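Local coordinates for protein UlvanLyase-PL25 (Pseudoalteromonas sp. PLSV, PDB 5UAS) that cleaves ulvan, the cell-wall polysaccharide of green seaweeds built from 3-sulfated rhamnose and uronic acid or xylose, as a beta-propeller polysaccharide lyase of family PL25, at residues P37-Q42 / N99-M104; K61-I66 / A82-L87; I114-H119 / A137-V142; T163-I168 / L177-G182. All coordinates share one frame; numbering follows the deposited sequence.

Contact 1: residues P37-Q42 / N99-M104; sequences PLAIVQ and NGKPTM. With 83Y (3-O-sulfo-alpha-L-rhamnopyranose), chain C; BDP (beta-D-glucopyranuronic acid), chain B.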
# COMPACT_ATOMS: atom_id res chain seq x y z
N PRO A 37 -6.03 -8.33 -5.86
CA PRO A 37 -7.04 -7.26 -5.83
C PRO A 37 -6.76 -6.20 -4.81
O PRO A 37 -7.45 -5.17 -4.82
CB PRO A 37 -8.34 -8.00 -5.48
CG PRO A 37 -8.10 -9.47 -5.94
CD PRO A 37 -6.61 -9.67 -5.62
N LEU A 38 -5.81 -6.44 -3.91
CA LEU A 38 -5.46 -5.56 -2.80
C LEU A 38 -3.95 -5.65 -2.58
O LEU A 38 -3.31 -6.65 -2.91
CB LEU A 38 -6.12 -5.97 -1.49
CG LEU A 38 -7.66 -6.11 -1.41
CD1 LEU A 38 -8.08 -6.99 -0.19
CD2 LEU A 38 -8.27 -4.75 -1.32
N ALA A 39 -3.40 -4.62 -1.94
CA ALA A 39 -2.01 -4.64 -1.49
C ALA A 39 -1.85 -3.55 -0.43
O ALA A 39 -2.63 -2.60 -0.37
CB ALA A 39 -0.99 -4.43 -2.63
N ILE A 40 -0.84 -3.71 0.41
CA ILE A 40 -0.63 -2.74 1.48
C ILE A 40 -0.17 -1.40 0.91
O ILE A 40 -0.48 -0.34 1.48
CB ILE A 40 0.36 -3.31 2.50
CG1 ILE A 40 -0.37 -4.34 3.41
CG2 ILE A 40 1.04 -2.18 3.31
CD1 ILE A 40 0.57 -5.28 4.13
N VAL A 41 0.47 -1.41 -0.26
CA VAL A 41 1.03 -0.14 -0.76
C VAL A 41 -0.06 0.78 -1.32
O VAL A 41 0.05 2.01 -1.19
CB VAL A 41 2.14 -0.38 -1.79
CG1 VAL A 41 1.56 -0.94 -3.07
CG2 VAL A 41 2.85 0.95 -2.10
N GLN A 42 -1.13 0.24 -1.92
CA GLN A 42 -2.25 1.07 -2.35
C GLN A 42 -3.19 1.27 -1.17
O GLN A 42 -4.03 0.41 -0.85
CB GLN A 42 -2.96 0.45 -3.56
CG GLN A 42 -2.19 0.58 -4.85
CD GLN A 42 -1.32 -0.62 -5.19
OE1 GLN A 42 -1.32 -1.64 -4.49
NE2 GLN A 42 -0.59 -0.51 -6.26
N ASN A 99 -0.82 -3.01 -10.62
CA ASN A 99 -0.20 -1.87 -9.95
C ASN A 99 -1.11 -0.66 -9.91
O ASN A 99 -0.77 0.32 -9.25
CB ASN A 99 1.12 -1.51 -10.63
CG ASN A 99 2.20 -2.55 -10.33
OD1 ASN A 99 2.89 -2.47 -9.32
ND2 ASN A 99 2.34 -3.54 -11.21
N GLY A 100 -2.29 -0.75 -10.53
CA GLY A 100 -3.26 0.31 -10.47
C GLY A 100 -4.53 -0.03 -9.72
O GLY A 100 -5.54 0.67 -9.88
N LYS A 101 -4.50 -1.03 -8.83
CA LYS A 101 -5.63 -1.27 -7.94
C LYS A 101 -5.89 -0.01 -7.12
O LYS A 101 -5.00 0.84 -6.97
CB LYS A 101 -5.37 -2.50 -7.05
CG LYS A 101 -4.19 -2.31 -6.07
CD LYS A 101 -3.91 -3.61 -5.21
CE LYS A 101 -2.95 -4.61 -5.90
NZ LYS A 101 -1.60 -3.97 -6.27
N PRO A 102 -7.10 0.18 -6.61
CA PRO A 102 -7.52 1.52 -6.20
C PRO A 102 -7.09 1.95 -4.81
O PRO A 102 -6.92 1.14 -3.89
CB PRO A 102 -9.05 1.46 -6.29
CG PRO A 102 -9.36 -0.01 -5.94
CD PRO A 102 -8.24 -0.77 -6.68
N THR A 103 -6.96 3.27 -4.66
CA THR A 103 -6.75 3.97 -3.39
C THR A 103 -7.89 4.95 -3.17
O THR A 103 -8.32 5.62 -4.12
CB THR A 103 -5.41 4.73 -3.45
OG1 THR A 103 -4.35 3.78 -3.59
CG2 THR A 103 -5.19 5.62 -2.19
N MET A 104 -8.38 5.05 -1.92
CA MET A 104 -9.58 5.83 -1.59
C MET A 104 -9.26 7.00 -0.68
O MET A 104 -8.33 6.94 0.13
CB MET A 104 -10.61 4.94 -0.87
CG MET A 104 -12.00 5.54 -0.73
SD MET A 104 -12.91 4.45 0.42
CE MET A 104 -12.94 2.93 -0.53
C1 83Y C . 5.82 -4.73 -7.46
C2 83Y C . 4.39 -4.92 -6.98
C3 83Y C . 3.84 -6.29 -7.42
C4 83Y C . 4.77 -7.46 -7.05
C5 83Y C . 6.19 -7.13 -7.48
C6 83Y C . 7.15 -8.19 -6.94
O1S 83Y C . 0.16 -6.30 -6.60
O2 83Y C . 4.37 -4.81 -5.58
O2S 83Y C . 1.20 -7.51 -8.52
O3 83Y C . 2.58 -6.47 -6.80
O3S 83Y C . 1.27 -5.11 -8.35
O5 83Y C . 6.62 -5.84 -7.06
S 83Y C . 1.24 -6.36 -7.60
O4 83Y C . 4.38 -8.65 -7.77
C1 BDP B . 6.81 -4.48 -12.47
C2 BDP B . 7.31 -5.63 -11.57
C3 BDP B . 7.82 -4.99 -10.32
C4 BDP B . 6.80 -4.14 -9.65
C5 BDP B . 6.28 -3.12 -10.58
C6 BDP B . 7.01 -1.74 -10.65
O2 BDP B . 6.22 -6.53 -11.32
O3 BDP B . 9.08 -4.32 -10.51
O4 BDP B . 5.74 -4.75 -8.88
O5 BDP B . 5.86 -3.59 -11.83
O6A BDP B . 7.76 -1.37 -9.74
O6B BDP B . 6.80 -0.99 -11.62
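Q42 and K101 meet with their side chains crossing at about a right angle, and this crossing carries most of the contact. The lysine leaves its backbone with CG between N and the carbonyl carbon (chi1 65°), then bends at its last two torsions, which curls the chain over the glutamine amide. Its CG lies 3.4 Å from Q42 CD, and NZ comes round to bond Q42 OE1 at 2.9 Å. That donor stands above the carbonyl plane of the amide, at a C=O...N angle of 108°, and does not lie on a lone pair. The amide nitrogen, Q42 NE2, gives only a weak bond to N99 O (3.1 Å). K101 CD rests 3.3 Å from L38 C, and A39 CB is 3.7 Å from K101 NZ. NZ also donates to N98 O and, at 2.9 Å, to sulfate oxygen O1S of the rhamnose 83Y in chain C, so Q42 and N98 hold in place a lysine that binds substrate. The N99 side chain lies beside the same sulfate. The whole contact is buried near the centre of the propeller. Segment 37-42 belongs to the loop between strands 30-33 and 46-49, whereas 99-104 runs into strand 103-106; P102 packs on strands 52-58 and 112-116, and T103 OG1 bonds N165 O.

Contact 2: residues K61-I66 / A82-L87; sequences KEDPYI and AGISEL
Within the propeller sheet formed by strands 46-49, 52-58, 64-70 and 76-81, this contact joins the start of strand 64-70 to the loop that leaves strand 76-81, and its loop side includes an ST turn at S85. The two segments run roughly antiparallel, 151° apart end to end. Near the sheet, A82 N donates to P64 O in an almost straight bond of 2.8 Å, and the methyl of A82 sits 4.1 Å from P64 CG. Farther along, D63 uses its carboxylate to catch the loop backbone: S85 N meets OD1 at 2.8 Å, nearly along the C-O axis, with an N-H...O angle of 170°. The same carboxylate is salt-bridged by R89 through OD1 and by R81 through OD2, which probably favours its charged form. E62 crosses L87 at about a right angle, its OE1 lying 3.6 Å from L87 CB, while its carboxylate oxygens accept from the backbone N atoms of D97 and N98, the latter a substrate-binding residue. G83 N and O are buried here without a polar partner. S85 OG, placed anti to the backbone N (chi1 174°), accepts from L87 N at 2.9 Å and shares a water with E62 O, 2.7 Å from each oxygen.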
# COMPACT_ATOMS: atom_id res chain seq x y z
N LYS A 61 -11.15 -6.56 -15.50
CA LYS A 61 -10.35 -5.66 -16.35
C LYS A 61 -9.56 -4.64 -15.52
O LYS A 61 -9.19 -3.57 -16.00
CB LYS A 61 -11.24 -4.96 -17.39
CG LYS A 61 -11.96 -5.99 -18.29
CD LYS A 61 -13.27 -5.44 -18.77
CE LYS A 61 -13.18 -5.01 -20.22
NZ LYS A 61 -14.24 -5.65 -21.07
N GLU A 62 -9.26 -5.01 -14.28
CA GLU A 62 -8.46 -4.21 -13.36
C GLU A 62 -9.14 -2.88 -13.03
O GLU A 62 -8.49 -1.92 -12.61
CB GLU A 62 -7.04 -3.98 -13.89
CG GLU A 62 -6.34 -5.33 -14.22
CD GLU A 62 -4.84 -5.18 -14.45
OE1 GLU A 62 -4.15 -4.45 -13.70
OE2 GLU A 62 -4.36 -5.83 -15.42
N ASP A 63 -10.47 -2.81 -13.26
CA ASP A 63 -11.18 -1.59 -12.93
C ASP A 63 -11.42 -1.50 -11.43
O ASP A 63 -11.51 -2.53 -10.74
CB ASP A 63 -12.54 -1.55 -13.64
CG ASP A 63 -12.42 -1.42 -15.16
OD1 ASP A 63 -11.42 -0.86 -15.66
OD2 ASP A 63 -13.34 -1.88 -15.85
N PRO A 64 -11.52 -0.29 -10.88
CA PRO A 64 -11.72 -0.16 -9.43
C PRO A 64 -13.18 -0.37 -9.08
O PRO A 64 -14.08 0.19 -9.72
CB PRO A 64 -11.29 1.28 -9.15
CG PRO A 64 -11.60 2.01 -10.50
CD PRO A 64 -11.25 0.99 -11.55
N TYR A 65 -13.42 -1.19 -8.05
CA TYR A 65 -14.78 -1.39 -7.55
C TYR A 65 -14.86 -0.92 -6.10
O TYR A 65 -13.89 -1.05 -5.33
CB TYR A 65 -15.21 -2.87 -7.66
CG TYR A 65 -15.61 -3.23 -9.08
CD1 TYR A 65 -14.64 -3.44 -10.05
CD2 TYR A 65 -16.95 -3.31 -9.46
CE1 TYR A 65 -14.98 -3.74 -11.34
CE2 TYR A 65 -17.31 -3.60 -10.76
CZ TYR A 65 -16.31 -3.83 -11.70
OH TYR A 65 -16.60 -4.12 -13.01
N ILE A 66 -16.03 -0.43 -5.71
CA ILE A 66 -16.21 0.08 -4.35
C ILE A 66 -17.55 -0.40 -3.80
O ILE A 66 -18.57 -0.41 -4.50
CB ILE A 66 -16.10 1.62 -4.32
CG1 ILE A 66 -16.42 2.16 -2.92
CG2 ILE A 66 -16.97 2.24 -5.41
CD1 ILE A 66 -16.08 3.65 -2.74
N ALA A 82 -15.98 2.20 -10.35
CA ALA A 82 -15.71 3.63 -10.17
C ALA A 82 -14.97 4.25 -11.35
O ALA A 82 -14.88 5.49 -11.42
CB ALA A 82 -14.90 3.86 -8.89
N GLY A 83 -14.41 3.45 -12.25
CA GLY A 83 -13.62 4.01 -13.33
C GLY A 83 -13.19 2.92 -14.29
O GLY A 83 -13.51 1.75 -14.10
N ILE A 84 -12.47 3.32 -15.32
CA ILE A 84 -12.07 2.42 -16.41
C ILE A 84 -10.55 2.48 -16.52
O ILE A 84 -9.99 3.50 -16.94
CB ILE A 84 -12.73 2.81 -17.75
CG1 ILE A 84 -14.26 2.77 -17.63
CG2 ILE A 84 -12.25 1.88 -18.87
CD1 ILE A 84 -14.99 3.31 -18.86
N SER A 85 -9.88 1.38 -16.16
CA SER A 85 -8.44 1.32 -16.17
C SER A 85 -7.90 0.91 -17.53
O SER A 85 -8.40 -0.05 -18.14
CB SER A 85 -7.93 0.31 -15.15
OG SER A 85 -6.54 0.17 -15.29
N GLU A 86 -6.84 1.59 -17.97
CA GLU A 86 -6.16 1.11 -19.17
C GLU A 86 -5.48 -0.23 -18.95
O GLU A 86 -5.24 -0.95 -19.93
CB GLU A 86 -5.13 2.15 -19.64
CG GLU A 86 -5.77 3.39 -20.20
CD GLU A 86 -4.78 4.54 -20.34
OE1 GLU A 86 -3.57 4.35 -20.06
OE2 GLU A 86 -5.25 5.63 -20.71
N LEU A 87 -5.16 -0.58 -17.70
CA LEU A 87 -4.34 -1.77 -17.47
C LEU A 87 -5.08 -3.07 -17.75
O LEU A 87 -4.43 -4.11 -17.90
CB LEU A 87 -3.82 -1.77 -16.03
CG LEU A 87 -2.84 -0.65 -15.68
CD1 LEU A 87 -2.50 -0.72 -14.20
CD2 LEU A 87 -1.59 -0.72 -16.54
O HOH W 1 -6.11 -0.76 -12.74

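Contact 3: residues I114-H119 / A137-V142; sequences IFYGGH and ANKHAV. With BDP (beta-D-glucopyranuronic acid), chain B; 83Y (3-O-sulfo-alpha-L-rhamnopyranose), chain D.
F115 and H140 lie side by side on one face of the sheet in an offset stack, ring centroids 4.4 Å apart and planes at 23°, with F115 CE1 directly over the imidazole. The opposite face carries Y116 and K139. Here the tyrosine ring receives K139 CB over one face, 3.8 Å from its centroid, and K139 CD follows along the ring before the lysine's far end runs on toward the more exposed side. Strands 114-116 and 139-142, neighbours in the propeller sheet, are antiparallel and bonded in both directions at I114-A141 and Y116-K139; the K139 N to Y116 O bond is 2.7 Å. Beyond the strands this ladder gives way to a water-mediated link, although the chains stay close: a water bridges G118 O (2.7 Å) and N138 OD1 (3.0 Å), while N138 ND2 bonds N165. CG set anti to N (chi1 -163°) carries the H119 ring away from segment 137-142 to the sugar, where NE2 donates to glucuronate O6B at 2.7 Å, the acceptor lying near the ring plane. The other ring nitrogen, ND1, is bonded to D97 OD2, which probably fixes the ring's rotation so that NE2 is presented to the uronate carboxylate.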
# COMPACT_ATOMS: atom_id res chain seq x y z
N ILE A 114 -11.35 8.06 -5.77
CA ILE A 114 -10.63 6.84 -6.07
C ILE A 114 -9.48 7.18 -7.03
O ILE A 114 -9.71 7.76 -8.10
CB ILE A 114 -11.57 5.79 -6.69
CG1 ILE A 114 -12.66 5.43 -5.67
CG2 ILE A 114 -10.76 4.60 -7.22
CD1 ILE A 114 -12.21 4.54 -4.53
N PHE A 115 -8.26 6.81 -6.64
CA PHE A 115 -7.08 6.95 -7.50
C PHE A 115 -6.71 5.55 -7.97
O PHE A 115 -6.69 4.61 -7.16
CB PHE A 115 -5.92 7.62 -6.72
CG PHE A 115 -6.30 8.92 -6.08
CD1 PHE A 115 -6.18 10.11 -6.78
CD2 PHE A 115 -6.82 8.94 -4.79
CE1 PHE A 115 -6.59 11.33 -6.19
CE2 PHE A 115 -7.20 10.16 -4.19
CZ PHE A 115 -7.08 11.35 -4.91
N TYR A 116 -6.44 5.38 -9.26
CA TYR A 116 -6.34 4.02 -9.79
C TYR A 116 -5.71 4.06 -11.17
O TYR A 116 -5.57 5.13 -11.79
CB TYR A 116 -7.74 3.38 -9.87
CG TYR A 116 -8.58 3.99 -10.97
CD1 TYR A 116 -9.22 5.20 -10.79
CD2 TYR A 116 -8.68 3.37 -12.22
CE1 TYR A 116 -9.98 5.77 -11.82
CE2 TYR A 116 -9.43 3.92 -13.24
CZ TYR A 116 -10.09 5.12 -13.03
OH TYR A 116 -10.83 5.69 -14.05
N GLY A 117 -5.37 2.86 -11.68
CA GLY A 117 -5.12 2.63 -13.09
C GLY A 117 -3.71 2.89 -13.59
O GLY A 117 -3.40 2.55 -14.75
N GLY A 118 -2.83 3.45 -12.76
CA GLY A 118 -1.52 3.86 -13.25
C GLY A 118 -0.44 2.80 -13.03
O GLY A 118 -0.39 2.15 -11.97
N HIS A 119 0.37 2.61 -14.06
CA HIS A 119 1.64 1.90 -13.96
C HIS A 119 2.67 2.69 -14.75
O HIS A 119 3.48 2.14 -15.51
CB HIS A 119 1.53 0.45 -14.43
CG HIS A 119 2.67 -0.40 -13.97
ND1 HIS A 119 2.76 -1.74 -14.27
CD2 HIS A 119 3.76 -0.11 -13.21
CE1 HIS A 119 3.86 -2.24 -13.74
NE2 HIS A 119 4.49 -1.27 -13.08
N ALA A 137 -2.20 5.06 -17.79
CA ALA A 137 -2.22 6.39 -17.21
C ALA A 137 -2.90 6.35 -15.85
O ALA A 137 -3.95 5.73 -15.67
CB ALA A 137 -2.94 7.35 -18.16
N ASN A 138 -2.26 6.99 -14.87
CA ASN A 138 -2.79 7.09 -13.53
C ASN A 138 -4.00 8.04 -13.51
O ASN A 138 -3.95 9.13 -14.08
CB ASN A 138 -1.71 7.60 -12.57
CG ASN A 138 -1.93 7.16 -11.13
OD1 ASN A 138 -2.41 6.06 -10.87
ND2 ASN A 138 -1.54 8.02 -10.18
N LYS A 139 -5.07 7.61 -12.83
CA LYS A 139 -6.39 8.23 -12.97
C LYS A 139 -7.00 8.59 -11.61
O LYS A 139 -6.60 8.08 -10.56
CB LYS A 139 -7.35 7.32 -13.74
CG LYS A 139 -6.92 7.14 -15.19
CD LYS A 139 -7.74 6.04 -15.89
CE LYS A 139 -7.38 5.97 -17.34
NZ LYS A 139 -8.10 7.03 -18.13
N HIS A 140 -7.99 9.46 -11.69
CA HIS A 140 -8.65 10.02 -10.51
C HIS A 140 -10.14 10.13 -10.81
O HIS A 140 -10.53 10.91 -11.69
CB HIS A 140 -8.05 11.38 -10.18
CG HIS A 140 -8.68 12.07 -9.01
ND1 HIS A 140 -8.51 13.41 -8.77
CD2 HIS A 140 -9.49 11.60 -8.03
CE1 HIS A 140 -9.18 13.76 -7.69
NE2 HIS A 140 -9.78 12.67 -7.21
N ALA A 141 -10.94 9.37 -10.08
CA ALA A 141 -12.39 9.41 -10.20
C ALA A 141 -12.95 10.02 -8.93
O ALA A 141 -12.34 9.91 -7.87
CB ALA A 141 -12.97 8.01 -10.39
N VAL A 142 -14.13 10.61 -9.01
CA VAL A 142 -14.79 11.12 -7.82
C VAL A 142 -16.28 10.82 -7.89
O VAL A 142 -16.89 10.82 -8.96
CB VAL A 142 -14.54 12.64 -7.61
CG1 VAL A 142 -15.24 13.45 -8.71
CG2 VAL A 142 -15.00 13.10 -6.23
C1 BDP B . 6.81 -4.48 -12.47
C2 BDP B . 7.31 -5.63 -11.57
C3 BDP B . 7.82 -4.99 -10.32
C4 BDP B . 6.80 -4.14 -9.65
C5 BDP B . 6.28 -3.12 -10.58
C6 BDP B . 7.01 -1.74 -10.65
O2 BDP B . 6.22 -6.53 -11.32
O3 BDP B . 9.08 -4.32 -10.51
O4 BDP B . 5.74 -4.75 -8.88
O5 BDP B . 5.86 -3.59 -11.83
O6A BDP B . 7.76 -1.37 -9.74
O6B BDP B . 6.80 -0.99 -11.62
C1 83Y D . 9.78 -3.05 -16.69
C2 83Y D . 9.57 -4.48 -16.22
C3 83Y D . 9.35 -4.53 -14.72
C4 83Y D . 8.14 -3.68 -14.36
C5 83Y D . 8.45 -2.26 -14.84
C6 83Y D . 7.33 -1.27 -14.55
O1 83Y D . 11.01 -2.54 -16.16
O1S 83Y D . 9.95 -7.78 -12.88
O2 83Y D . 8.44 -5.06 -16.89
O2S 83Y D . 11.62 -6.63 -14.20
O3 83Y D . 9.25 -5.88 -14.28
O3S 83Y D . 10.66 -5.57 -12.26
O5 83Y D . 8.67 -2.24 -16.26
S 83Y D . 10.38 -6.46 -13.41
O4 83Y D . 7.93 -3.70 -12.93
O HOH W 2 -1.32 3.46 -9.83

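Contact 4: residues T163-I168 / L177-G182; sequences TYNQAI and LFFRHG. With BDP (beta-D-glucopyranuronic acid), chain B.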
# COMPACT_ATOMS: atom_id res chain seq x y z
N THR A 163 2.51 5.57 -10.36
CA THR A 163 2.30 4.24 -9.79
C THR A 163 2.28 4.41 -8.28
O THR A 163 3.03 5.22 -7.73
CB THR A 163 3.41 3.21 -10.16
OG1 THR A 163 3.79 3.31 -11.53
CG2 THR A 163 2.90 1.79 -9.92
N TYR A 164 1.44 3.60 -7.61
CA TYR A 164 1.40 3.44 -6.16
C TYR A 164 0.80 4.63 -5.43
O TYR A 164 1.45 5.25 -4.58
CB TYR A 164 2.80 3.13 -5.58
CG TYR A 164 3.42 1.91 -6.22
CD1 TYR A 164 2.78 0.69 -6.18
CD2 TYR A 164 4.61 2.01 -6.95
CE1 TYR A 164 3.34 -0.45 -6.76
CE2 TYR A 164 5.17 0.89 -7.57
CZ TYR A 164 4.52 -0.35 -7.46
OH TYR A 164 5.06 -1.46 -8.07
N ASN A 165 -0.47 4.90 -5.72
CA ASN A 165 -1.21 5.99 -5.08
C ASN A 165 -1.38 5.79 -3.59
O ASN A 165 -1.88 4.75 -3.14
CB ASN A 165 -2.58 6.11 -5.72
CG ASN A 165 -2.49 6.46 -7.16
OD1 ASN A 165 -1.83 7.44 -7.53
ND2 ASN A 165 -3.11 5.66 -7.99
N GLN A 166 -1.05 6.82 -2.82
CA GLN A 166 -1.27 6.80 -1.39
C GLN A 166 -1.83 8.16 -1.02
O GLN A 166 -1.17 9.17 -1.24
CB GLN A 166 0.02 6.48 -0.64
CG GLN A 166 0.66 5.22 -1.24
CD GLN A 166 2.02 4.91 -0.67
OE1 GLN A 166 2.21 4.90 0.54
NE2 GLN A 166 2.94 4.57 -1.53
N ALA A 167 -3.06 8.18 -0.52
CA ALA A 167 -3.81 9.42 -0.37
C ALA A 167 -4.00 9.74 1.10
O ALA A 167 -4.47 8.90 1.86
CB ALA A 167 -5.18 9.31 -1.07
N ILE A 168 -3.61 10.95 1.49
CA ILE A 168 -3.65 11.40 2.88
C ILE A 168 -4.39 12.73 2.95
O ILE A 168 -4.11 13.65 2.17
CB ILE A 168 -2.23 11.53 3.46
CG1 ILE A 168 -1.53 10.18 3.43
CG2 ILE A 168 -2.29 12.07 4.91
CD1 ILE A 168 -0.09 10.18 3.89
N LEU A 177 -1.42 13.45 -2.31
CA LEU A 177 -1.37 12.20 -3.06
C LEU A 177 0.11 11.91 -3.33
O LEU A 177 0.77 12.64 -4.07
CB LEU A 177 -2.17 12.30 -4.36
CG LEU A 177 -2.11 10.99 -5.11
CD1 LEU A 177 -3.02 9.96 -4.41
CD2 LEU A 177 -2.54 11.19 -6.57
N PHE A 178 0.63 10.87 -2.69
CA PHE A 178 1.99 10.38 -2.88
C PHE A 178 1.97 9.26 -3.91
O PHE A 178 1.08 8.39 -3.88
CB PHE A 178 2.55 9.85 -1.57
CG PHE A 178 2.72 10.89 -0.52
CD1 PHE A 178 1.63 11.32 0.22
CD2 PHE A 178 3.96 11.47 -0.29
CE1 PHE A 178 1.77 12.31 1.17
CE2 PHE A 178 4.11 12.46 0.66
CZ PHE A 178 3.00 12.89 1.38
N PHE A 179 2.98 9.24 -4.78
CA PHE A 179 3.13 8.19 -5.78
C PHE A 179 4.53 8.27 -6.39
O PHE A 179 5.27 9.25 -6.23
CB PHE A 179 2.06 8.30 -6.89
CG PHE A 179 1.99 9.66 -7.56
CD1 PHE A 179 1.27 10.70 -6.99
CD2 PHE A 179 2.67 9.90 -8.76
CE1 PHE A 179 1.21 11.97 -7.60
CE2 PHE A 179 2.62 11.14 -9.39
CZ PHE A 179 1.88 12.19 -8.80
N ARG A 180 4.87 7.23 -7.15
CA ARG A 180 6.05 7.25 -8.00
C ARG A 180 5.70 7.85 -9.36
O ARG A 180 4.75 7.39 -10.02
CB ARG A 180 6.59 5.83 -8.13
CG ARG A 180 7.85 5.77 -8.98
CD ARG A 180 8.25 4.30 -9.13
NE ARG A 180 7.28 3.58 -9.96
CZ ARG A 180 7.30 2.27 -10.20
NH1 ARG A 180 8.21 1.48 -9.61
NH2 ARG A 180 6.36 1.73 -11.00
N HIS A 181 6.47 8.85 -9.79
CA HIS A 181 6.14 9.66 -10.97
C HIS A 181 6.65 8.97 -12.24
O HIS A 181 7.49 9.48 -12.99
CB HIS A 181 6.73 11.06 -10.81
CG HIS A 181 6.18 12.12 -11.73
ND1 HIS A 181 6.35 12.11 -13.09
CD2 HIS A 181 5.53 13.28 -11.44
CE1 HIS A 181 5.80 13.20 -13.62
NE2 HIS A 181 5.30 13.93 -12.63
N GLY A 182 6.12 7.77 -12.47
CA GLY A 182 6.51 6.96 -13.62
C GLY A 182 6.73 5.50 -13.23
O GLY A 182 6.13 5.00 -12.26
C1 BDP B . 6.81 -4.48 -12.47
C2 BDP B . 7.31 -5.63 -11.57
C3 BDP B . 7.82 -4.99 -10.32
C4 BDP B . 6.80 -4.14 -9.65
C5 BDP B . 6.28 -3.12 -10.58
C6 BDP B . 7.01 -1.74 -10.65
O2 BDP B . 6.22 -6.53 -11.32
O3 BDP B . 9.08 -4.32 -10.51
O4 BDP B . 5.74 -4.75 -8.88
O5 BDP B . 5.86 -3.59 -11.83
O6A BDP B . 7.76 -1.37 -9.74
O6B BDP B . 6.80 -0.99 -11.62
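R180 leaves its strand with CG anti to the backbone N (chi1 -179°) and stays extended until a bend at chi3 (68°), which swings the guanidinium alongside T163 and Y164. There its NH2 donates to T163 OG1 at 3.1 Å, slightly out of the guanidinium plane, and NE donates to G182 O. The threonine hydroxyl in turn donates to G182 O (3.0 Å), so that carbonyl is approached by two donors from opposite faces of its plane. Y164 CE2 sits over the centre of one guanidinium face, 3.7 Å from R180 CZ, with ring and guanidinium planes 68° apart. The segments lie on the two strands of the antiparallel hairpin 165-169/175-180 and run beyond them at the substrate end; a beta bulge between T163 and Q166 shifts the register by one as the chain turns a corner at Y164, the likely proton acceptor of the lyase reaction. Farther along the hairpin, I168 CD1 packs against F178 CE1, and F115 from strand 112-116 covers N165, A167 and L177. The guanidinium grips both carboxylate oxygens of the glucuronate BDP. R180 NH1 reaches BDP O6A at 2.9 Å and R180 NH2 reaches BDP O6B at 2.8 Å, both nearly straight. Y164 OH lies 3.2 Å from BDP O6A and also has a weak bond to N99 OD1.

Along the chain, contact 2 falls between the two segments of contact 1, and contacts 3 and 4 follow in series. They step through successive propeller sheets: contact 2 in that of strands 46-49 to 76-81, contact 3 in that of 103-106 to 151-154, and contact 4 in the sheet opening with 165-169. Contact 1 reaches the second of these through strand 103-106, next to 112-116. Centres of contacts 1, 3 and 4 lie about 10 Å from one another, and all three touch the same glucuronate, so neighbouring sheets jointly build the substrate pocket. Contact 2 stands farther out, its centre about 17 Å from that of contact 4, and touches contacts 1 and 3.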